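Local coordinates for G-protein alpha subunit Galpha7 (Naegleria fowleri, PDB 6NE6) that probably binds and hydrolyses GTP as the alpha subunit of a heterotrimeric G protein, switching between nucleotide states to relay signals from receptors, at residues D198-V203 with K236-T241; L242-L247 with R296-F301; I53-M58 with G85-I90. All coordinates share one frame; numbering follows the deposited sequence.

Overall arrangement
From the N terminus, interaction 3 comes first: residues 53-58 and 85-90 bring two successive helices together in the all-helical domain, helix 74-89 crossing helix 39-66 at a steep angle. Interaction 1 follows in the Ras-like domain, where the loop holding 236-241 returns beside strand 199-205 after helix 221-235. Interaction 2 then opens on the next residue, 242, and closes a longer excursion when 296-301 pairs with 242-247 at the sheet margin. The three loops run in series, neither nesting nor crossing. Interactions 1 and 2 adjoin, with Leu242 O accepting a probable hydrogen bond from Ile200 N, whereas interaction 3 has its centre about 38 Å from that of interaction 2.

Interaction 1 of 3, residues D198-V203 with K236-T241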
loop_
_atom_site.group_PDB
_atom_site.type_symbol
_atom_site.label_atom_id
_atom_site.label_comp_id
_atom_site.label_asym_id
_atom_site.label_seq_id
_atom_site.Cartn_x
_atom_site.Cartn_y
_atom_site.Cartn_z
ATOM N N ASP A 198 -18.543 10.024 8.272
ATOM C CA ASP A 198 -19.204 9.228 9.304
ATOM C C ASP A 198 -18.260 8.255 10.002
ATOM O O ASP A 198 -18.447 7.954 11.190
ATOM C CB ASP A 198 -20.374 8.465 8.686
ATOM C CG ASP A 198 -21.418 9.403 8.094
ATOM O OD1 ASP A 198 -22.497 9.551 8.714
ATOM O OD2 ASP A 198 -21.136 10.012 7.030
ATOM N N SER A 199 -17.244 7.764 9.300
ATOM C CA SER A 199 -16.314 6.796 9.863
ATOM C C SER A 199 -14.950 7.005 9.224
ATOM O O SER A 199 -14.856 7.436 8.073
ATOM C CB SER A 199 -16.805 5.361 9.622
ATOM O OG SER A 199 -15.904 4.394 10.137
ATOM N N ILE A 200 -13.905 6.683 9.976
ATOM C CA ILE A 200 -12.526 6.740 9.508
ATOM C C ILE A 200 -11.955 5.336 9.592
ATOM O O ILE A 200 -12.088 4.680 10.630
ATOM C CB ILE A 200 -11.689 7.703 10.367
ATOM C CG1 ILE A 200 -12.129 9.148 10.134
ATOM C CG2 ILE A 200 -10.168 7.490 10.113
ATOM C CD1 ILE A 200 -11.612 10.102 11.216
ATOM N N LEU A 201 -11.313 4.890 8.514
ATOM C CA LEU A 201 -10.517 3.660 8.512
ATOM C C LEU A 201 -9.065 4.100 8.550
ATOM O O LEU A 201 -8.528 4.574 7.543
ATOM C CB LEU A 201 -10.785 2.802 7.282
ATOM C CG LEU A 201 -12.231 2.403 6.992
ATOM C CD1 LEU A 201 -12.254 1.329 5.921
ATOM C CD2 LEU A 201 -12.924 1.926 8.274
ATOM N N PHE A 202 -8.438 3.960 9.720
ATOM C CA PHE A 202 -7.032 4.300 9.890
ATOM C C PHE A 202 -6.227 3.071 9.491
ATOM O O PHE A 202 -6.298 2.037 10.160
ATOM C CB PHE A 202 -6.736 4.710 11.330
ATOM C CG PHE A 202 -5.448 5.453 11.469
ATOM C CD1 PHE A 202 -4.235 4.783 11.431
ATOM C CD2 PHE A 202 -5.451 6.830 11.597
ATOM C CE1 PHE A 202 -3.037 5.489 11.532
ATOM C CE2 PHE A 202 -4.275 7.533 11.708
ATOM C CZ PHE A 202 -3.062 6.860 11.666
ATOM N N VAL A 203 -5.479 3.163 8.398
ATOM C CA VAL A 203 -4.828 1.986 7.820
ATOM C C VAL A 203 -3.345 2.016 8.156
ATOM O O VAL A 203 -2.654 3.002 7.852
ATOM C CB VAL A 203 -5.022 1.932 6.299
ATOM C CG1 VAL A 203 -4.417 0.639 5.738
ATOM C CG2 VAL A 203 -6.501 2.062 5.935
ATOM N N LYS A 236 -7.391 14.278 17.837
ATOM C CA LYS A 236 -8.477 14.697 16.961
ATOM C C LYS A 236 -9.783 14.842 17.725
ATOM O O LYS A 236 -10.093 14.051 18.623
ATOM C CB LYS A 236 -8.685 13.697 15.831
ATOM C CG LYS A 236 -7.498 13.578 14.901
ATOM C CD LYS A 236 -7.287 14.900 14.180
ATOM C CE LYS A 236 -5.816 15.195 13.967
ATOM N NZ LYS A 236 -5.635 16.555 13.376
ATOM N N TRP A 237 -10.555 15.854 17.339
ATOM C CA TRP A 237 -11.971 15.926 17.664
ATOM C C TRP A 237 -12.689 15.145 16.578
ATOM O O TRP A 237 -12.850 15.619 15.453
ATOM C CB TRP A 237 -12.460 17.361 17.698
ATOM C CG TRP A 237 -13.915 17.497 18.009
ATOM C CD1 TRP A 237 -14.582 16.970 19.079
ATOM C CD2 TRP A 237 -14.877 18.257 17.269
ATOM N NE1 TRP A 237 -15.908 17.369 19.057
ATOM C CE2 TRP A 237 -16.113 18.153 17.950
ATOM C CE3 TRP A 237 -14.813 19.019 16.098
ATOM C CZ2 TRP A 237 -17.275 18.766 17.483
ATOM C CZ3 TRP A 237 -15.960 19.623 15.640
ATOM C CH2 TRP A 237 -17.179 19.502 16.334
ATOM N N PHE A 238 -13.115 13.950 16.905
ATOM C CA PHE A 238 -13.785 13.156 15.901
ATOM C C PHE A 238 -15.252 13.529 15.761
ATOM O O PHE A 238 -15.912 13.018 14.852
ATOM C CB PHE A 238 -13.582 11.672 16.226
ATOM C CG PHE A 238 -12.138 11.217 16.069
ATOM C CD1 PHE A 238 -11.541 11.212 14.821
ATOM C CD2 PHE A 238 -11.376 10.812 17.165
ATOM C CE1 PHE A 238 -10.225 10.793 14.642
ATOM C CE2 PHE A 238 -10.041 10.379 17.001
ATOM C CZ PHE A 238 -9.467 10.378 15.737
ATOM N N ALA A 239 -15.748 14.460 16.586
ATOM C CA ALA A 239 -17.169 14.794 16.619
ATOM C C ALA A 239 -17.974 13.504 16.684
ATOM O O ALA A 239 -17.830 12.736 17.640
ATOM C CB ALA A 239 -17.570 15.646 15.408
ATOM N N ASP A 240 -18.781 13.234 15.658
ATOM C CA ASP A 240 -19.639 12.053 15.630
ATOM C C ASP A 240 -19.042 10.904 14.813
ATOM O O ASP A 240 -19.745 9.932 14.524
ATOM C CB ASP A 240 -21.016 12.427 15.078
ATOM C CG ASP A 240 -21.699 13.504 15.901
ATOM O OD1 ASP A 240 -21.984 13.253 17.092
ATOM O OD2 ASP A 240 -21.936 14.607 15.364
ATOM N N THR A 241 -17.767 10.986 14.455
ATOM C CA THR A 241 -17.140 10.041 13.533
ATOM C C THR A 241 -16.632 8.805 14.278
ATOM O O THR A 241 -16.007 8.924 15.332
ATOM C CB THR A 241 -15.983 10.740 12.808
ATOM O OG1 THR A 241 -16.487 11.892 12.119
ATOM C CG2 THR A 241 -15.296 9.813 11.802
HETATM O O HOH W 1 -20.779 8.233 12.752
#
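The type II' beta turn from Phe238 to Thr241 closes the loop that leads out of helix 221-235, and its last residue lies against Asp198 and Ile200 at the start of strand 199-205. Thr241 has the largest share of the contact. Its CA-H points at the carbonyl of Asp198, with 3.4 Å between Thr241 CA and Asp198 O, and its methyl runs across the Ile200 side chain at about a right angle, bringing CG2 to 3.6 Å from Ile200 CG1. That methyl reaches the strand because CG2 lies opposite the backbone N, while OG1 stands beside the N (chi1 -58°) and bonds to the backbone O of Val197. Thr241 CG2 also lies 3.7 Å from Ser199 CA.

These residues belong to a beta-alpha-beta crossover of the Ras-like nucleotide-binding fold: strand 199-205 passes into helix 221-235, and the chain comes back through this turn to form strand 242-248, the parallel neighbour of the first. Within the turn, Thr241 N donates to Phe238 O at 2.8 Å, and Ala239 takes a positive phi of 48°, as the first corner of a type II' turn requires.

Ile200 CD1 approaches the CD1-CE1 side of the Phe238 ring obliquely, 3.8 Å from Phe238 CE1. CB of Lys236 covers part of one face of this ring, and Ile233 of the preceding helix also packs against Phe238. No direct hydrogen bond joins the two segments. A water bridges them instead, donating to Asp198 O at 2.8 Å and to Asp240 O at 2.7 Å, so that each of two neighbouring carbonyls gains a donor. The Asp198 carboxylate takes no part across the contact; it accepts hydrogen bonds from the backbone N of Lys11 and from NE2 of His8, a residue of the N-terminal histidine tag.

Interaction 2 of 3, residues L242-L247 with R296-F301; sequences LVYLLL and RLRDVF
The Tyr244 ring carries Arg298 CB over one face, a CH-pi contact with CB 4.0 Å from the ring centroid and 21° off its normal, while Tyr244 CD1 meets the edge of the Phe301 ring, 3.8 Å from CE2. Arg298 CG, set opposite its own N (chi1 177°), runs on beside Tyr244 CE1 at 3.4 Å. The guanidinium is turned steeply to the tyrosine ring instead of stacking on it, and Asp321 OD2 makes a salt bridge with Arg298 NE and a hydrogen bond with Tyr244 OH.

Behind these groups the backbones pair in parallel. Leu245 N donates to Asp299 O (3.1 Å), Leu245 O accepts from Phe301 N (2.9 Å), and Leu247 N donates to Phe301 O (2.8 Å). Val243 O is taken by Arg298 N at 2.7 Å; Asp299 N, buried here, finds no partner, which marks the irregular entry into this strand. Leu245 CB is flanked by Leu297 CD2 and Val300 CG2 on the other face.

Strand 297-302 is an edge strand of the six-stranded sheet within this chain, with helix 308-326 packed on the Tyr244 and Phe301 face, helix 277-291 on the Leu245 and Val300 face, and strand 199-205 beyond strand 242-248.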
loop_
_atom_site.group_PDB
_atom_site.type_symbol
_atom_site.label_atom_id
_atom_site.label_comp_id
_atom_site.label_asym_id
_atom_site.label_seq_id
_atom_site.Cartn_x
_atom_site.Cartn_y
_atom_site.Cartn_z
ATOM N N LEU A 242 -16.896 7.618 13.728
ATOM C CA LEU A 242 -16.374 6.370 14.279
ATOM C C LEU A 242 -15.004 6.085 13.683
ATOM O O LEU A 242 -14.793 6.286 12.490
ATOM C CB LEU A 242 -17.302 5.195 13.956
ATOM C CG LEU A 242 -18.737 5.310 14.438
ATOM C CD1 LEU A 242 -19.521 4.123 13.905
ATOM C CD2 LEU A 242 -18.752 5.352 15.951
ATOM N N VAL A 243 -14.077 5.586 14.498
ATOM C CA VAL A 243 -12.713 5.337 14.036
ATOM C C VAL A 243 -12.388 3.855 14.176
ATOM O O VAL A 243 -12.495 3.292 15.271
ATOM C CB VAL A 243 -11.690 6.195 14.809
ATOM C CG1 VAL A 243 -10.313 6.018 14.226
ATOM C CG2 VAL A 243 -12.103 7.672 14.764
ATOM N N TYR A 244 -11.970 3.236 13.066
ATOM C CA TYR A 244 -11.521 1.855 13.023
ATOM C C TYR A 244 -10.039 1.806 12.682
ATOM O O TYR A 244 -9.553 2.610 11.883
ATOM C CB TYR A 244 -12.299 1.066 11.968
ATOM C CG TYR A 244 -13.773 0.982 12.244
ATOM C CD1 TYR A 244 -14.301 -0.092 12.957
ATOM C CD2 TYR A 244 -14.645 1.964 11.795
ATOM C CE1 TYR A 244 -15.650 -0.179 13.218
ATOM C CE2 TYR A 244 -16.003 1.884 12.063
ATOM C CZ TYR A 244 -16.496 0.816 12.777
ATOM O OH TYR A 244 -17.853 0.740 13.029
ATOM N N LEU A 245 -9.317 0.865 13.288
ATOM C CA LEU A 245 -7.923 0.613 12.938
ATOM C C LEU A 245 -7.868 -0.633 12.064
ATOM O O LEU A 245 -8.360 -1.693 12.468
ATOM C CB LEU A 245 -7.060 0.425 14.190
ATOM C CG LEU A 245 -5.585 0.094 13.897
ATOM C CD1 LEU A 245 -4.884 1.243 13.143
ATOM C CD2 LEU A 245 -4.848 -0.254 15.189
ATOM N N LEU A 246 -7.288 -0.503 10.869
ATOM C CA LEU A 246 -7.116 -1.624 9.948
ATOM C C LEU A 246 -5.626 -1.938 9.853
ATOM O O LEU A 246 -4.847 -1.110 9.371
ATOM C CB LEU A 246 -7.682 -1.285 8.575
ATOM C CG LEU A 246 -9.155 -1.586 8.336
ATOM C CD1 LEU A 246 -10.047 -0.780 9.285
ATOM C CD2 LEU A 246 -9.470 -1.274 6.876
ATOM N N LEU A 247 -5.236 -3.121 10.313
ATOM C CA LEU A 247 -3.841 -3.553 10.226
ATOM C C LEU A 247 -3.743 -4.370 8.946
ATOM O O LEU A 247 -4.192 -5.517 8.893
ATOM C CB LEU A 247 -3.427 -4.327 11.478
ATOM C CG LEU A 247 -3.460 -3.457 12.749
ATOM C CD1 LEU A 247 -3.247 -4.274 14.038
ATOM C CD2 LEU A 247 -2.442 -2.336 12.668
ATOM N N ARG A 296 -10.735 5.240 22.126
ATOM C CA ARG A 296 -11.539 5.900 21.110
ATOM C C ARG A 296 -11.779 5.022 19.885
ATOM O O ARG A 296 -12.735 5.271 19.139
ATOM C CB ARG A 296 -10.869 7.225 20.725
ATOM C CG ARG A 296 -10.679 8.125 21.949
ATOM C CD ARG A 296 -10.029 9.466 21.615
ATOM N NE ARG A 296 -11.009 10.514 21.340
ATOM C CZ ARG A 296 -10.736 11.653 20.704
ATOM N NH1 ARG A 296 -9.497 11.908 20.259
ATOM N NH2 ARG A 296 -11.710 12.540 20.504
ATOM N N LEU A 297 -10.963 3.991 19.670
ATOM C CA LEU A 297 -11.207 3.098 18.548
ATOM C C LEU A 297 -12.517 2.345 18.726
ATOM O O LEU A 297 -12.830 1.837 19.808
ATOM C CB LEU A 297 -10.062 2.092 18.391
ATOM C CG LEU A 297 -8.738 2.644 17.874
ATOM C CD1 LEU A 297 -7.653 1.566 17.991
ATOM C CD2 LEU A 297 -8.892 3.104 16.415
ATOM N N ARG A 298 -13.280 2.266 17.643
ATOM C CA ARG A 298 -14.465 1.427 17.641
ATOM C C ARG A 298 -14.081 -0.049 17.607
ATOM O O ARG A 298 -14.639 -0.866 18.360
ATOM C CB ARG A 298 -15.339 1.792 16.447
ATOM C CG ARG A 298 -16.544 0.944 16.303
ATOM C CD ARG A 298 -17.520 1.184 17.432
ATOM N NE ARG A 298 -18.715 0.398 17.181
ATOM C CZ ARG A 298 -19.818 0.442 17.914
ATOM N NH1 ARG A 298 -19.894 1.251 18.966
ATOM N NH2 ARG A 298 -20.841 -0.330 17.590
ATOM N N ASP A 299 -13.138 -0.409 16.739
ATOM C CA ASP A 299 -12.675 -1.790 16.650
ATOM C C ASP A 299 -11.340 -1.813 15.906
ATOM O O ASP A 299 -10.902 -0.809 15.343
ATOM C CB ASP A 299 -13.736 -2.661 15.963
ATOM C CG ASP A 299 -13.777 -4.083 16.501
ATOM O OD1 ASP A 299 -12.794 -4.533 17.134
ATOM O OD2 ASP A 299 -14.802 -4.749 16.274
ATOM N N VAL A 300 -10.700 -2.985 15.900
ATOM C CA VAL A 300 -9.440 -3.209 15.194
ATOM C C VAL A 300 -9.604 -4.457 14.337
ATOM O O VAL A 300 -10.108 -5.474 14.821
ATOM C CB VAL A 300 -8.249 -3.380 16.159
ATOM C CG1 VAL A 300 -6.989 -3.711 15.384
ATOM C CG2 VAL A 300 -8.036 -2.126 17.009
ATOM N N PHE A 301 -9.203 -4.376 13.063
ATOM C CA PHE A 301 -9.351 -5.486 12.127
ATOM C C PHE A 301 -8.025 -5.759 11.436
ATOM O O PHE A 301 -7.312 -4.824 11.051
ATOM C CB PHE A 301 -10.415 -5.210 11.033
ATOM C CG PHE A 301 -11.823 -5.095 11.545
ATOM C CD1 PHE A 301 -12.649 -6.210 11.605
ATOM C CD2 PHE A 301 -12.336 -3.870 11.937
ATOM C CE1 PHE A 301 -13.960 -6.103 12.073
ATOM C CE2 PHE A 301 -13.650 -3.762 12.396
ATOM C CZ PHE A 301 -14.450 -4.870 12.469
HETATM O O HOH W 2 -14.605 5.600 17.404
#

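Interaction 3 of 3, residues I53-M58 with G85-I90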
loop_
_atom_site.group_PDB
_atom_site.type_symbol
_atom_site.label_atom_id
_atom_site.label_comp_id
_atom_site.label_asym_id
_atom_site.label_seq_id
_atom_site.Cartn_x
_atom_site.Cartn_y
_atom_site.Cartn_z
ATOM N N ILE A 53 8.899 -0.403 -12.278
ATOM C CA ILE A 53 9.786 -1.536 -12.496
ATOM C C ILE A 53 11.231 -1.072 -12.583
ATOM O O ILE A 53 12.136 -1.675 -11.987
ATOM C CB ILE A 53 9.347 -2.286 -13.761
ATOM C CG1 ILE A 53 7.943 -2.842 -13.546
ATOM C CG2 ILE A 53 10.359 -3.374 -14.121
ATOM C CD1 ILE A 53 7.310 -3.420 -14.782
ATOM N N LEU A 54 11.465 0.009 -13.330
ATOM C CA LEU A 54 12.815 0.534 -13.486
ATOM C C LEU A 54 13.384 0.987 -12.150
ATOM O O LEU A 54 14.549 0.713 -11.838
ATOM C CB LEU A 54 12.800 1.687 -14.486
ATOM C CG LEU A 54 14.117 2.399 -14.761
ATOM C CD1 LEU A 54 15.091 1.405 -15.356
ATOM C CD2 LEU A 54 13.886 3.546 -15.730
ATOM N N ARG A 55 12.570 1.672 -11.339
ATOM C CA ARG A 55 13.055 2.140 -10.045
ATOM C C ARG A 55 13.391 0.973 -9.128
ATOM O O ARG A 55 14.411 0.998 -8.427
ATOM C CB ARG A 55 12.015 3.050 -9.384
ATOM C CG ARG A 55 12.327 3.338 -7.916
ATOM C CD ARG A 55 12.898 4.727 -7.704
ATOM N NE ARG A 55 11.943 5.769 -8.073
ATOM C CZ ARG A 55 10.963 6.204 -7.284
ATOM N NH1 ARG A 55 10.798 5.683 -6.073
ATOM N NH2 ARG A 55 10.145 7.158 -7.709
ATOM N N ASN A 56 12.537 -0.052 -9.101
ATOM C CA ASN A 56 12.808 -1.204 -8.246
ATOM C C ASN A 56 14.129 -1.862 -8.622
ATOM O O ASN A 56 14.915 -2.223 -7.744
ATOM C CB ASN A 56 11.678 -2.220 -8.359
ATOM C CG ASN A 56 10.435 -1.781 -7.662
ATOM O OD1 ASN A 56 10.494 -1.121 -6.623
ATOM N ND2 ASN A 56 9.289 -2.195 -8.196
ATOM N N MET A 57 14.384 -2.032 -9.926
ATOM C CA MET A 57 15.657 -2.628 -10.331
ATOM C C MET A 57 16.825 -1.721 -9.968
ATOM O O MET A 57 17.878 -2.205 -9.558
ATOM C CB MET A 57 15.670 -2.943 -11.828
ATOM C CG MET A 57 16.912 -3.752 -12.258
ATOM S SD MET A 57 17.235 -5.242 -11.263
ATOM C CE MET A 57 16.031 -6.397 -11.925
ATOM N N MET A 58 16.645 -0.397 -10.081
ATOM C CA MET A 58 17.700 0.530 -9.686
ATOM C C MET A 58 18.041 0.375 -8.212
ATOM O O MET A 58 19.222 0.368 -7.834
ATOM C CB MET A 58 17.267 1.966 -9.971
ATOM C CG MET A 58 18.191 3.002 -9.396
ATOM S SD MET A 58 19.802 2.884 -10.171
ATOM C CE MET A 58 20.408 4.548 -9.893
ATOM N N GLY A 85 21.697 4.506 -15.318
ATOM C CA GLY A 85 21.638 5.744 -16.077
ATOM C C GLY A 85 20.226 6.103 -16.495
ATOM O O GLY A 85 19.829 7.270 -16.446
ATOM N N LEU A 86 19.449 5.108 -16.919
ATOM C CA LEU A 86 18.088 5.387 -17.366
ATOM C C LEU A 86 17.195 5.786 -16.202
ATOM O O LEU A 86 16.361 6.694 -16.336
ATOM C CB LEU A 86 17.504 4.179 -18.095
ATOM C CG LEU A 86 18.093 3.886 -19.470
ATOM C CD1 LEU A 86 17.497 2.607 -20.027
ATOM C CD2 LEU A 86 17.843 5.055 -20.421
ATOM N N GLU A 87 17.337 5.121 -15.054
ATOM C CA GLU A 87 16.535 5.506 -13.897
ATOM C C GLU A 87 16.872 6.920 -13.444
ATOM O O GLU A 87 15.974 7.700 -13.106
ATOM C CB GLU A 87 16.724 4.515 -12.746
ATOM C CG GLU A 87 16.105 4.988 -11.422
ATOM C CD GLU A 87 14.592 5.165 -11.481
ATOM O OE1 GLU A 87 13.955 4.649 -12.422
ATOM O OE2 GLU A 87 14.035 5.829 -10.578
ATOM N N GLN A 88 18.163 7.276 -13.446
ATOM C CA GLN A 88 18.576 8.621 -13.052
ATOM C C GLN A 88 18.092 9.692 -14.023
ATOM O O GLN A 88 18.083 10.874 -13.668
ATOM C CB GLN A 88 20.099 8.693 -12.923
ATOM N N LYS A 89 17.679 9.309 -15.230
ATOM C CA LYS A 89 17.151 10.248 -16.208
ATOM C C LYS A 89 15.639 10.430 -16.117
ATOM O O LYS A 89 15.115 11.373 -16.717
ATOM C CB LYS A 89 17.515 9.782 -17.630
ATOM C CG LYS A 89 17.459 10.877 -18.687
ATOM C CD LYS A 89 17.717 10.348 -20.097
ATOM C CE LYS A 89 16.496 9.636 -20.660
ATOM N NZ LYS A 89 16.550 9.506 -22.146
ATOM N N ILE A 90 14.926 9.560 -15.389
ATOM C CA ILE A 90 13.468 9.485 -15.531
ATOM C C ILE A 90 12.807 10.811 -15.173
ATOM O O ILE A 90 11.907 11.275 -15.880
ATOM C CB ILE A 90 12.887 8.342 -14.680
ATOM C CG1 ILE A 90 13.074 7.005 -15.383
ATOM C CG2 ILE A 90 11.391 8.576 -14.447
ATOM C CD1 ILE A 90 12.391 6.944 -16.748
HETATM O O HOH W 3 11.580 7.569 -10.359
#
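Leu86 touches Leu54 near the crossing of two helices of the all-helical domain that distinguishes G-protein alpha subunits from small Ras-like GTPases. Its CB lies 4.4 Å from Leu54 CD2, a loose contact, and beyond it Leu86 also packs on Leu102 of helix 100-109. The axes of the two short helical segments approach to 9.4 Å and cross steeply, at -124°.

Glu87, next in line, has the largest share of the interface; it is deposited in two conformers, and its side-chain contacts hold for one of them. Its chain starts out opposite the backbone N and then bends at chi2 (63°), which lays the carboxylate over the backbone of Arg55. The methylene carbons take the hydrophobic side: Glu87 CG packs 3.5 Å from Met58 CG, although Met58 too has an alternate conformer. Leu54 slides past in the opposite direction, with CG only 3.2 Å from Glu87 OE1. Glu87 OE2 meets the Arg55 guanidinium at its edge, near the plane, 3.3 Å from Arg55 NE; this salt bridge contains a weak, bent hydrogen bond. Two bends in the arginine chain fold the group back so that NE, and also CD, face OE2. A water closes the triangle, accepting from Arg55 NE at 2.9 Å and donating to Glu87 OE2 at 3.0 Å.

Ile90, at the far end, reaches Leu54 tip to tip, CG1 to CD2 at 3.6 Å, and leans on Val97 as well.

The chemistry is divided between a leucine and isoleucine contact on one side and a partly solvated ion pair on the other. Because the direct bond is weak and water-bridged, the ion pair probably adds only modestly to this crossing, whereas the Leu54 contacts with Leu86 and Ile90 do not depend on the Glu87 conformer.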